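Local coordinates for protein BtGH115A (PDB 5BY3) that removes 4-O-methyl-glucuronic acid from decorated arabinogalactans, acting as an alpha-glucuronidase of glycoside hydrolase family 115, at residues Asp169-Leu174 / Ala214-Thr219; Val337-Ile342 / Pro358-Leu363; Ala579-Glu584 / Ala635-Asp640; Ser667-Ile672 / Gly765-Gln770. All blocks are in the same frame, centred on the assembly; numbering follows the deposited sequence.

Overall arrangement
The four contacts follow one another along the single chain. Contacts 1 and 2 both belong to the eight-stranded parallel barrel of the family 115 domain. Their centres are about 27 Å apart. Contact 1 joins loops that follow strands 162-166 and 210-212, beside the nickel ion. Contact 2 pairs strands 339-341 and 362-366 of the same barrel. Contact 3 lies at the surface, at the end of helix 552-580, with its centre about 55 Å from that of contact 2. Contact 4 ties strands of the C-terminal antiparallel sheet, its centre about 32 Å from that of contact 3. The chain thus passes from barrel to helices to a C-terminal beta domain.

Contact 1. Residues Asp169-Leu174 / Ala214-Thr219; sequences DEDWGL and AMHECT
H216 and D171 make a histidine-carboxylate hydrogen bond between the two loops. H216 ND1 gives its N-H to D171 OD1 at 2.7 Å. OD1 receives it on its syn lone pair, the side of OD2. The carboxylate stands almost upright to the imidazole, with planes 89° apart, and the acceptor sits 19° out of the ring plane. This bond helps to set the rotation of the ring. D169 also approaches the ring, its OD1 lying 3.5 Å from H216 CE1.

E170 reaches the other loop with its carboxylate. Its chain bends at chi2 (-89°), which turns the carboxylate toward that loop. OE2 appears to take bonds from T219 OG1 and H216 N, and a weak one from M215 N, though its place is less sure because it lies too close to A214 CB in the model.

The sulfur of C218 packs against the carboxylate of D171, with SG 3.4 Å from CG.

Two waters extend the polar network. One lies 2.8 Å from E170 OE1 and accepts from M215 N. The other gives protons to D171 OD2 and E217 OE1 and accepts from C218 N.

H298 and W397 also meet the H216 ring. The side chain of D169 is about 6 Å from the nickel ion, whose site includes L404 and D436. D436 also accepts a hydrogen bond from L174 N, at the start of helix 174-182. These are loops after two adjacent parallel strands, gathered at one mouth of a TIM barrel, the end where such enzymes carry their active sites.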
loop_
_atom_site.group_PDB
_atom_site.type_symbol
_atom_site.label_atom_id
_atom_site.label_comp_id
_atom_site.label_asym_id
_atom_site.label_seq_id
_atom_site.Cartn_x
_atom_site.Cartn_y
_atom_site.Cartn_z
ATOM N N ASP A 169 11.591 -4.684 4.658
ATOM C CA ASP A 169 11.443 -6.148 4.767
ATOM C C ASP A 169 11.976 -6.902 3.526
ATOM O O ASP A 169 11.453 -7.975 3.130
ATOM C CB ASP A 169 9.982 -6.515 5.074
ATOM C CG ASP A 169 9.466 -5.865 6.376
ATOM O OD1 ASP A 169 10.129 -6.008 7.447
ATOM O OD2 ASP A 169 8.390 -5.212 6.333
ATOM N N GLU A 170 13.052 -6.343 2.966
ATOM C CA GLU A 170 13.654 -6.734 1.707
ATOM C C GLU A 170 14.624 -7.924 1.799
ATOM O O GLU A 170 15.198 -8.305 0.758
ATOM C CB GLU A 170 14.373 -5.519 1.059
ATOM C CG GLU A 170 15.695 -5.085 1.735
ATOM C CD GLU A 170 15.557 -4.057 2.869
ATOM O OE1 GLU A 170 14.502 -3.999 3.502
ATOM O OE2 GLU A 170 16.517 -3.286 3.138
ATOM N N ASP A 171 14.800 -8.495 3.004
ATOM C CA ASP A 171 15.842 -9.518 3.263
ATOM C C ASP A 171 15.700 -10.767 2.384
ATOM O O ASP A 171 16.692 -11.481 2.222
ATOM C CB ASP A 171 15.867 -10.046 4.716
ATOM C CG ASP A 171 15.961 -8.959 5.803
ATOM O OD1 ASP A 171 15.382 -7.864 5.669
ATOM O OD2 ASP A 171 16.579 -9.259 6.857
ATOM N N TRP A 172 14.482 -11.043 1.871
ATOM C CA TRP A 172 14.149 -12.315 1.189
ATOM C C TRP A 172 13.638 -12.125 -0.239
ATOM O O TRP A 172 13.036 -13.016 -0.812
ATOM C CB TRP A 172 13.154 -13.150 2.006
ATOM C CG TRP A 172 13.563 -13.280 3.412
ATOM C CD1 TRP A 172 14.339 -14.268 3.942
ATOM C CD2 TRP A 172 13.277 -12.362 4.497
ATOM N NE1 TRP A 172 14.565 -14.031 5.290
ATOM C CE2 TRP A 172 13.942 -12.865 5.655
ATOM C CE3 TRP A 172 12.554 -11.169 4.598
ATOM C CZ2 TRP A 172 13.892 -12.213 6.905
ATOM C CZ3 TRP A 172 12.497 -10.517 5.840
ATOM C CH2 TRP A 172 13.154 -11.052 6.979
ATOM N N GLY A 173 13.917 -10.981 -0.836
ATOM C CA GLY A 173 13.422 -10.691 -2.173
ATOM C C GLY A 173 14.187 -9.618 -2.908
ATOM O O GLY A 173 15.103 -9.909 -3.675
ATOM N N LEU A 174 13.829 -8.363 -2.680
ATOM C CA LEU A 174 14.447 -7.313 -3.466
ATOM C C LEU A 174 15.925 -7.148 -3.168
ATOM O O LEU A 174 16.697 -6.866 -4.100
ATOM C CB LEU A 174 13.677 -5.998 -3.414
ATOM C CG LEU A 174 14.064 -4.899 -4.400
ATOM C CD1 LEU A 174 12.899 -3.991 -4.683
ATOM C CD2 LEU A 174 15.206 -4.080 -3.839
ATOM N N ALA A 214 15.670 1.112 0.905
ATOM C CA ALA A 214 15.896 -0.058 1.826
ATOM C C ALA A 214 16.896 0.323 2.874
ATOM O O ALA A 214 17.836 1.065 2.581
ATOM C CB ALA A 214 16.436 -1.263 1.067
HETATM N N MSE A 215 16.744 -0.211 4.076
HETATM C CA MSE A 215 17.526 0.278 5.209
HETATM C C MSE A 215 17.684 -0.756 6.268
HETATM O O MSE A 215 18.166 -0.467 7.368
HETATM C CB MSE A 215 16.860 1.558 5.781
HETATM C CG MSE A 215 15.382 1.488 6.193
HETATM SE SE MSE A 215 15.043 0.317 7.748
HETATM C CE MSE A 215 15.144 1.617 9.233
ATOM N N HIS A 216 17.262 -1.972 5.968
ATOM C CA HIS A 216 17.465 -3.067 6.897
ATOM C C HIS A 216 18.952 -3.333 7.096
ATOM O O HIS A 216 19.749 -3.127 6.181
ATOM C CB HIS A 216 16.728 -4.314 6.404
ATOM C CG HIS A 216 15.383 -4.495 7.037
ATOM N ND1 HIS A 216 14.795 -5.733 7.203
ATOM C CD2 HIS A 216 14.530 -3.598 7.581
ATOM C CE1 HIS A 216 13.634 -5.587 7.810
ATOM N NE2 HIS A 216 13.450 -4.299 8.051
ATOM N N GLU A 217 19.303 -3.788 8.302
ATOM C CA GLU A 217 20.687 -4.160 8.674
ATOM C C GLU A 217 21.404 -5.002 7.608
ATOM O O GLU A 217 22.561 -4.735 7.304
ATOM C CB GLU A 217 20.785 -4.768 10.101
ATOM C CG GLU A 217 19.642 -5.702 10.556
ATOM C CD GLU A 217 18.322 -4.991 10.934
ATOM O OE1 GLU A 217 17.252 -5.384 10.399
ATOM O OE2 GLU A 217 18.342 -4.055 11.769
ATOM N N CYS A 218 20.693 -5.941 6.985
ATOM C CA CYS A 218 21.198 -6.713 5.819
ATOM C C CYS A 218 21.569 -5.932 4.530
ATOM O O CYS A 218 22.143 -6.504 3.612
ATOM C CB CYS A 218 20.188 -7.815 5.454
ATOM S SG CYS A 218 18.685 -7.217 4.618
ATOM N N THR A 219 21.224 -4.649 4.465
ATOM C CA THR A 219 21.398 -3.820 3.258
ATOM C C THR A 219 22.440 -2.677 3.441
ATOM O O THR A 219 22.543 -2.090 4.510
ATOM C CB THR A 219 20.016 -3.250 2.842
ATOM O OG1 THR A 219 19.201 -4.326 2.405
ATOM C CG2 THR A 219 20.096 -2.228 1.721
HETATM O O HOH W 1 14.093 -1.422 4.463
HETATM O O HOH W 2 18.225 -7.389 8.192
#

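Contact 2. Residues Val337-Ile342 / Pro358-Leu363; sequences VPQVFI and PEDVTL
D360 brings its carboxylate near Q339, with OD2 3.7 Å from Q339 NE2. The main charged partner of D360 is R323, through a salt bridge. R323 also bonds to Q339 OE1, while Q339 NE2 donates to V337 O at 3.0 Å in a nearly straight bond (165°). Both ends of the Q339 amide are therefore held. A leucine in place of Q339 would probably leave V337 O and R323 each without this partner and free the side chain to turn.

V361 closes a type I turn that begins at P358. Its CG1 is anti to the backbone N (chi1 -178°), which lays this methyl alongside the first strand, 3.6 Å from F341 N. The other methyl, CG2, packs on Q339 CB at 4.0 Å.

T362 forms the backbone ladder. Its N bonds to Q339 O at 2.9 Å, and its O accepts F341 N at 2.8 Å with an N-H...O angle of 171°. V340 CA adds a CA-H...O contact to the same oxygen. The hydroxyl of T362 bonds to G386 O.

L363 packs next, its CD2 at the edge of the F341 ring, 4.2 Å from F341 CD2.

The two parallel strands belong to a beta-alpha-beta unit with helix 347-352. Backbone bonds set their register. The V361 methyls pack along the seam, and F341 adds CB and one ring edge. R323 is shared by the amide oxygen of Q339 and the carboxylate of D360, while V337 O takes the amide N-H.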
loop_
_atom_site.group_PDB
_atom_site.type_symbol
_atom_site.label_atom_id
_atom_site.label_comp_id
_atom_site.label_asym_id
_atom_site.label_seq_id
_atom_site.Cartn_x
_atom_site.Cartn_y
_atom_site.Cartn_z
ATOM N N VAL A 337 12.424 24.435 3.778
ATOM C CA VAL A 337 13.004 23.075 3.749
ATOM C C VAL A 337 11.880 22.102 4.070
ATOM O O VAL A 337 11.230 22.253 5.111
ATOM C CB VAL A 337 14.121 22.865 4.787
ATOM C CG1 VAL A 337 14.794 21.523 4.573
ATOM C CG2 VAL A 337 15.169 23.965 4.716
ATOM N N PRO A 338 11.630 21.105 3.186
ATOM C CA PRO A 338 10.521 20.186 3.510
ATOM C C PRO A 338 10.860 19.169 4.644
ATOM O O PRO A 338 11.927 18.542 4.666
ATOM C CB PRO A 338 10.204 19.521 2.163
ATOM C CG PRO A 338 11.461 19.613 1.383
ATOM C CD PRO A 338 12.194 20.842 1.845
ATOM N N GLN A 339 9.929 19.044 5.576
ATOM C CA GLN A 339 10.188 18.383 6.835
ATOM C C GLN A 339 9.042 17.478 7.264
ATOM O O GLN A 339 7.877 17.823 7.105
ATOM C CB GLN A 339 10.484 19.451 7.913
ATOM C CG GLN A 339 11.929 19.957 7.845
ATOM C CD GLN A 339 12.167 21.225 8.635
ATOM O OE1 GLN A 339 12.346 21.191 9.850
ATOM N NE2 GLN A 339 12.183 22.357 7.939
ATOM N N VAL A 340 9.359 16.325 7.840
ATOM C CA VAL A 340 8.290 15.435 8.287
ATOM C C VAL A 340 8.562 14.951 9.711
ATOM O O VAL A 340 9.700 14.661 10.081
ATOM C CB VAL A 340 8.040 14.261 7.263
ATOM C CG1 VAL A 340 9.229 13.309 7.165
ATOM C CG2 VAL A 340 6.766 13.455 7.581
ATOM N N PHE A 341 7.498 14.863 10.496
ATOM C CA PHE A 341 7.565 14.203 11.765
ATOM C C PHE A 341 6.584 13.034 11.739
ATOM O O PHE A 341 5.390 13.224 11.416
ATOM C CB PHE A 341 7.239 15.191 12.910
ATOM C CG PHE A 341 7.206 14.550 14.270
ATOM C CD1 PHE A 341 8.349 13.904 14.796
ATOM C CD2 PHE A 341 6.029 14.548 15.026
ATOM C CE1 PHE A 341 8.327 13.287 16.045
ATOM C CE2 PHE A 341 6.011 13.945 16.293
ATOM C CZ PHE A 341 7.160 13.320 16.789
ATOM N N ILE A 342 7.095 11.843 12.077
ATOM C CA ILE A 342 6.334 10.587 11.931
ATOM C C ILE A 342 6.137 9.904 13.276
ATOM O O ILE A 342 7.032 9.186 13.723
ATOM C CB ILE A 342 6.987 9.591 10.931
ATOM C CG1 ILE A 342 7.422 10.329 9.676
ATOM C CG2 ILE A 342 6.004 8.458 10.546
ATOM C CD1 ILE A 342 8.468 9.605 8.900
ATOM N N PRO A 358 6.974 22.369 15.186
ATOM C CA PRO A 358 6.828 23.636 14.436
ATOM C C PRO A 358 5.907 23.492 13.247
ATOM O O PRO A 358 6.000 22.492 12.504
ATOM C CB PRO A 358 8.259 23.971 14.002
ATOM C CG PRO A 358 9.123 23.247 14.996
ATOM C CD PRO A 358 8.389 21.971 15.305
ATOM N N GLU A 359 5.008 24.475 13.111
ATOM C CA GLU A 359 3.816 24.436 12.220
ATOM C C GLU A 359 4.083 24.071 10.743
ATOM O O GLU A 359 3.196 23.543 10.057
ATOM C CB GLU A 359 3.023 25.764 12.295
ATOM C CG GLU A 359 2.577 26.212 13.694
ATOM C CD GLU A 359 1.208 25.668 14.104
ATOM O OE1 GLU A 359 0.186 25.938 13.424
ATOM O OE2 GLU A 359 1.147 24.968 15.138
ATOM N N ASP A 360 5.294 24.357 10.269
ATOM C CA ASP A 360 5.684 24.045 8.903
ATOM C C ASP A 360 5.968 22.536 8.696
ATOM O O ASP A 360 5.893 22.044 7.574
ATOM C CB ASP A 360 6.887 24.890 8.479
ATOM C CG ASP A 360 8.110 24.690 9.382
ATOM O OD1 ASP A 360 8.064 25.133 10.552
ATOM O OD2 ASP A 360 9.121 24.107 8.912
ATOM N N VAL A 361 6.274 21.823 9.783
ATOM C CA VAL A 361 6.603 20.396 9.722
ATOM C C VAL A 361 5.361 19.542 9.435
ATOM O O VAL A 361 4.333 19.624 10.143
ATOM C CB VAL A 361 7.389 19.908 10.965
ATOM C CG1 VAL A 361 7.761 18.430 10.845
ATOM C CG2 VAL A 361 8.640 20.750 11.168
ATOM N N THR A 362 5.447 18.772 8.346
ATOM C CA THR A 362 4.365 17.830 7.997
ATOM C C THR A 362 4.211 16.805 9.105
ATOM O O THR A 362 5.211 16.217 9.543
ATOM C CB THR A 362 4.664 17.101 6.665
ATOM O OG1 THR A 362 5.155 18.049 5.700
ATOM C CG2 THR A 362 3.410 16.378 6.134
ATOM N N LEU A 363 2.980 16.612 9.583
ATOM C CA LEU A 363 2.728 15.558 10.584
ATOM C C LEU A 363 2.302 14.248 9.878
ATOM O O LEU A 363 1.279 14.210 9.177
ATOM C CB LEU A 363 1.659 15.986 11.582
ATOM C CG LEU A 363 1.861 17.210 12.500
ATOM C CD1 LEU A 363 0.618 17.407 13.337
ATOM C CD2 LEU A 363 3.074 17.101 13.421
#

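Contact 3. Residues Ala579-Glu584 / Ala635-Asp640; sequences ARHDKE and APMTAD
H581 and M637 meet beside the Schellman motif that ends helix 552-580. D582 is the C-prime residue of that motif, and its N bonds to A579 O at 3.0 Å. M637 is a selenomethionine and comes from the loop between helix 587-603 and strand 646-647.

M637 lies over one face of the H581 ring. Its CG makes a CH-pi contact, 4.0 Å from the ring centroid and 20° off the normal. The selenium sits obliquely to the same ring, 4.6 Å from its centroid. Bends at chi2 and at chi3 (72°) turn the chain back, and they place M637 CE 3.7 Å from H581 ND1. A635 O comes to the ring edge, near its plane, at 3.2 Å from H581 NE2.

The ring is steadied from its own helix, since H581 ND1 is hydrogen-bonded to Q577 O. With an alanine at H581, M637 is likely to lose the surface it packs on, and Q577 O would lose its side-chain partner. K583 adds aliphatic cover, its CD 4.2 Å from M637 SE.

The backbone of R580 bonds to A633, just before the loop segment. Farther along, D640 ties the loop to R524 of helix 523-543 by a salt bridge. This is plain surface packing: a loop of irregular chain lies against the capped C-terminal end of a long helix, with selenomethionine M637 packed on the H581 ring, CG over its face and selenium oblique to it.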
loop_
_atom_site.group_PDB
_atom_site.type_symbol
_atom_site.label_atom_id
_atom_site.label_comp_id
_atom_site.label_asym_id
_atom_site.label_seq_id
_atom_site.Cartn_x
_atom_site.Cartn_y
_atom_site.Cartn_z
ATOM N N ALA A 579 -6.408 -33.606 8.724
ATOM C CA ALA A 579 -5.537 -34.749 9.018
ATOM C C ALA A 579 -5.280 -35.014 10.505
ATOM O O ALA A 579 -5.324 -36.168 10.925
ATOM C CB ALA A 579 -4.216 -34.623 8.267
ATOM N N ARG A 580 -4.983 -33.960 11.276
ATOM C CA ARG A 580 -4.908 -34.017 12.750
ATOM C C ARG A 580 -6.122 -34.681 13.368
ATOM O O ARG A 580 -5.995 -35.357 14.380
ATOM C CB ARG A 580 -4.780 -32.600 13.369
ATOM C CG ARG A 580 -3.384 -31.982 13.286
ATOM C CD ARG A 580 -3.229 -30.766 14.202
ATOM N NE ARG A 580 -4.044 -29.607 13.787
ATOM C CZ ARG A 580 -3.672 -28.702 12.886
ATOM N NH1 ARG A 580 -2.495 -28.792 12.253
ATOM N NH2 ARG A 580 -4.488 -27.708 12.593
ATOM N N HIS A 581 -7.306 -34.421 12.803
ATOM C CA HIS A 581 -8.551 -35.004 13.314
ATOM C C HIS A 581 -8.983 -36.288 12.562
ATOM O O HIS A 581 -10.135 -36.689 12.666
ATOM C CB HIS A 581 -9.696 -33.967 13.308
ATOM C CG HIS A 581 -9.495 -32.839 14.265
ATOM N ND1 HIS A 581 -8.789 -31.696 13.932
ATOM C CD2 HIS A 581 -9.908 -32.672 15.544
ATOM C CE1 HIS A 581 -8.768 -30.878 14.970
ATOM N NE2 HIS A 581 -9.448 -31.441 15.957
ATOM N N ASP A 582 -8.060 -36.923 11.826
ATOM C CA ASP A 582 -8.265 -38.272 11.266
ATOM C C ASP A 582 -9.395 -38.240 10.225
ATOM O O ASP A 582 -10.219 -39.160 10.134
ATOM C CB ASP A 582 -8.554 -39.273 12.420
ATOM C CG ASP A 582 -8.003 -40.670 12.173
ATOM O OD1 ASP A 582 -6.756 -40.824 12.126
ATOM O OD2 ASP A 582 -8.823 -41.619 12.075
ATOM N N LYS A 583 -9.427 -37.153 9.454
ATOM C CA LYS A 583 -10.474 -36.915 8.451
ATOM C C LYS A 583 -9.903 -36.711 7.040
ATOM O O LYS A 583 -10.665 -36.404 6.089
ATOM C CB LYS A 583 -11.326 -35.705 8.843
ATOM C CG LYS A 583 -11.899 -35.821 10.223
ATOM C CD LYS A 583 -13.239 -35.159 10.370
ATOM C CE LYS A 583 -14.105 -36.080 11.217
ATOM N NZ LYS A 583 -14.944 -35.295 12.151
ATOM N N GLU A 584 -8.571 -36.879 6.935
ATOM C CA GLU A 584 -7.784 -36.665 5.732
ATOM C C GLU A 584 -6.409 -37.238 5.848
ATOM O O GLU A 584 -5.892 -37.390 6.957
ATOM C CB GLU A 584 -7.582 -35.181 5.467
ATOM C CG GLU A 584 -8.525 -34.621 4.416
ATOM C CD GLU A 584 -8.240 -35.142 3.013
ATOM O OE1 GLU A 584 -7.217 -35.861 2.819
ATOM O OE2 GLU A 584 -9.063 -34.832 2.114
ATOM N N ALA A 635 -8.306 -32.184 21.166
ATOM C CA ALA A 635 -9.680 -31.684 21.115
ATOM C C ALA A 635 -10.455 -32.151 19.856
ATOM O O ALA A 635 -9.840 -32.588 18.890
ATOM C CB ALA A 635 -9.664 -30.169 21.203
ATOM N N PRO A 636 -11.807 -32.069 19.872
ATOM C CA PRO A 636 -12.564 -32.238 18.619
ATOM C C PRO A 636 -12.556 -30.976 17.739
ATOM O O PRO A 636 -11.946 -29.986 18.104
ATOM C CB PRO A 636 -13.990 -32.539 19.100
ATOM C CG PRO A 636 -14.082 -31.949 20.464
ATOM C CD PRO A 636 -12.698 -31.970 21.050
HETATM N N MSE A 637 -13.254 -31.021 16.590
HETATM C CA MSE A 637 -13.395 -29.938 15.607
HETATM C C MSE A 637 -14.441 -29.018 16.114
HETATM O O MSE A 637 -15.367 -29.446 16.800
HETATM C CB MSE A 637 -13.901 -30.389 14.229
HETATM C CG MSE A 637 -13.050 -31.511 13.646
HETATM SE SE MSE A 637 -12.569 -31.241 11.764
HETATM C CE MSE A 637 -11.283 -29.775 12.060
ATOM N N THR A 638 -14.307 -27.739 15.779
ATOM C CA THR A 638 -15.393 -26.779 15.981
ATOM C C THR A 638 -16.619 -27.362 15.307
ATOM O O THR A 638 -16.540 -27.862 14.197
ATOM C CB THR A 638 -15.026 -25.391 15.403
ATOM O OG1 THR A 638 -13.895 -24.893 16.125
ATOM C CG2 THR A 638 -16.192 -24.400 15.512
ATOM N N ALA A 639 -17.724 -27.341 16.036
ATOM C CA ALA A 639 -19.023 -27.766 15.553
ATOM C C ALA A 639 -19.633 -26.623 14.775
ATOM O O ALA A 639 -19.420 -25.449 15.106
ATOM C CB ALA A 639 -19.914 -28.142 16.722
ATOM N N ASP A 640 -20.377 -26.986 13.734
ATOM C CA ASP A 640 -21.150 -26.052 12.933
ATOM C C ASP A 640 -22.256 -25.531 13.830
ATOM O O ASP A 640 -22.852 -26.281 14.604
ATOM C CB ASP A 640 -21.728 -26.814 11.737
ATOM C CG ASP A 640 -21.742 -26.004 10.464
ATOM O OD1 ASP A 640 -20.733 -25.335 10.126
ATOM O OD2 ASP A 640 -22.778 -26.056 9.777
#

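Contact 4. Residues Ser667-Ile672 / Gly765-Gln770; sequences SKAAEI and GVILDQ
A670 and L768 form a hydrogen-bonded antiparallel pair. A670 N bonds to L768 O at 2.9 Å, and L768 N returns the bond to A670 O at 3.0 Å. One step on, I672 N bonds to V766 O at 3.0 Å. CA-H...O contacts accompany these bonds, the shortest from A669 CA to L768 O at 3.1 Å.

Side chains divide between the two faces of this ladder. On the face of A670 and L768, the tip of I672 crosses L768, its CD1 4.1 Å from L768 CB. On the face of E671 and I767, the CG1 branch of I767 lies along E671 CB. The other branch, CG2, is anti to the backbone N (chi1 -66° for CG1) and touches A669 CB at 3.9 Å.

Further out, D769 holds the start of the first segment. Its OD1 lies 3.4 Å from A669 CB and takes a proton from a water that accepts K668 N. Its OD2 bonds to Q740 NE2 and Y665 N. The extended chain of E671 ends in a salt bridge from OE1 to K673.

The strands 670-672 and 766-770 run at 134° to each other. D769 and Q770 make a classic beta bulge opposite R695, on strand 689-696. L678, F680 and A761, from strands 677-682 and 755-761 of a second antiparallel sheet, cover I672, V766 and L768, so the ladder lies at the interface of two stacked sheets, consistent with a beta sandwich.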
loop_
_atom_site.group_PDB
_atom_site.type_symbol
_atom_site.label_atom_id
_atom_site.label_comp_id
_atom_site.label_asym_id
_atom_site.label_seq_id
_atom_site.Cartn_x
_atom_site.Cartn_y
_atom_site.Cartn_z
ATOM N N SER A 667 -18.461 -9.047 0.848
ATOM C CA SER A 667 -18.409 -7.875 -0.053
ATOM C C SER A 667 -19.523 -6.902 0.141
ATOM O O SER A 667 -19.764 -6.084 -0.742
ATOM C CB SER A 667 -18.356 -8.270 -1.554
ATOM O OG SER A 667 -17.477 -9.350 -1.754
ATOM N N LYS A 668 -20.193 -6.973 1.286
ATOM C CA LYS A 668 -21.357 -6.111 1.580
ATOM C C LYS A 668 -21.281 -5.260 2.856
ATOM O O LYS A 668 -22.292 -4.770 3.319
ATOM C CB LYS A 668 -22.657 -6.928 1.519
ATOM C CG LYS A 668 -23.085 -7.280 0.088
ATOM C CD LYS A 668 -23.804 -8.612 -0.058
ATOM C CE LYS A 668 -23.835 -9.023 -1.531
ATOM N NZ LYS A 668 -24.849 -10.076 -1.853
ATOM N N ALA A 669 -20.089 -5.041 3.411
ATOM C CA ALA A 669 -19.965 -4.084 4.517
ATOM C C ALA A 669 -20.464 -2.687 4.122
ATOM O O ALA A 669 -20.316 -2.298 2.958
ATOM C CB ALA A 669 -18.531 -4.027 5.049
ATOM N N ALA A 670 -21.044 -1.950 5.091
ATOM C CA ALA A 670 -21.669 -0.624 4.831
ATOM C C ALA A 670 -21.533 0.340 6.000
ATOM O O ALA A 670 -21.611 -0.090 7.144
ATOM C CB ALA A 670 -23.140 -0.786 4.481
ATOM N N GLU A 671 -21.360 1.628 5.707
ATOM C CA GLU A 671 -21.121 2.637 6.744
ATOM C C GLU A 671 -22.430 3.153 7.297
ATOM O O GLU A 671 -23.266 3.637 6.549
ATOM C CB GLU A 671 -20.288 3.808 6.217
ATOM C CG GLU A 671 -20.012 4.871 7.285
ATOM C CD GLU A 671 -19.400 6.165 6.743
ATOM O OE1 GLU A 671 -19.540 6.443 5.523
ATOM O OE2 GLU A 671 -18.797 6.924 7.551
ATOM N N ILE A 672 -22.621 3.029 8.603
ATOM C CA ILE A 672 -23.777 3.656 9.251
ATOM C C ILE A 672 -23.254 4.955 9.789
ATOM O O ILE A 672 -22.381 4.960 10.658
ATOM C CB ILE A 672 -24.366 2.807 10.387
ATOM C CG1 ILE A 672 -24.632 1.387 9.899
ATOM C CG2 ILE A 672 -25.626 3.453 10.937
ATOM C CD1 ILE A 672 -24.828 0.375 11.018
ATOM N N GLY A 765 -16.887 6.683 12.065
ATOM C CA GLY A 765 -16.576 5.655 11.044
ATOM C C GLY A 765 -16.916 4.221 11.417
ATOM O O GLY A 765 -16.010 3.377 11.556
ATOM N N VAL A 766 -18.221 3.964 11.583
ATOM C CA VAL A 766 -18.766 2.679 12.061
ATOM C C VAL A 766 -19.172 1.879 10.848
ATOM O O VAL A 766 -20.047 2.319 10.070
ATOM C CB VAL A 766 -20.031 2.886 12.909
ATOM C CG1 VAL A 766 -20.742 1.574 13.217
ATOM C CG2 VAL A 766 -19.693 3.647 14.183
ATOM N N ILE A 767 -18.551 0.719 10.656
ATOM C CA ILE A 767 -18.846 -0.001 9.432
ATOM C C ILE A 767 -19.261 -1.401 9.783
ATOM O O ILE A 767 -18.445 -2.177 10.301
ATOM C CB ILE A 767 -17.663 0.020 8.444
ATOM C CG1 ILE A 767 -17.418 1.433 7.958
ATOM C CG2 ILE A 767 -17.947 -0.851 7.232
ATOM C CD1 ILE A 767 -15.946 1.783 7.919
ATOM N N LEU A 768 -20.533 -1.693 9.504
ATOM C CA LEU A 768 -21.125 -2.998 9.757
ATOM C C LEU A 768 -20.782 -3.977 8.648
ATOM O O LEU A 768 -20.823 -3.627 7.471
ATOM C CB LEU A 768 -22.652 -2.883 9.942
ATOM C CG LEU A 768 -23.394 -4.194 10.281
ATOM C CD1 LEU A 768 -23.102 -4.737 11.676
ATOM C CD2 LEU A 768 -24.898 -4.060 10.067
ATOM N N ASP A 769 -20.452 -5.203 9.045
ATOM C CA ASP A 769 -20.116 -6.294 8.123
ATOM C C ASP A 769 -21.176 -7.377 8.194
ATOM O O ASP A 769 -21.832 -7.630 7.214
ATOM C CB ASP A 769 -18.726 -6.886 8.437
ATOM C CG ASP A 769 -18.082 -7.548 7.229
ATOM O OD1 ASP A 769 -18.559 -7.263 6.133
ATOM O OD2 ASP A 769 -17.088 -8.316 7.347
ATOM N N GLN A 770 -21.336 -8.023 9.344
ATOM C CA GLN A 770 -22.318 -9.107 9.490
ATOM C C GLN A 770 -23.091 -9.001 10.786
ATOM O O GLN A 770 -22.656 -8.336 11.718
ATOM C CB GLN A 770 -21.650 -10.465 9.426
ATOM C CG GLN A 770 -20.952 -10.714 8.093
ATOM C CD GLN A 770 -20.098 -11.970 8.082
ATOM O OE1 GLN A 770 -19.141 -12.096 8.847
ATOM N NE2 GLN A 770 -20.446 -12.909 7.224
HETATM O O HOH W 3 -19.937 -8.421 3.814
#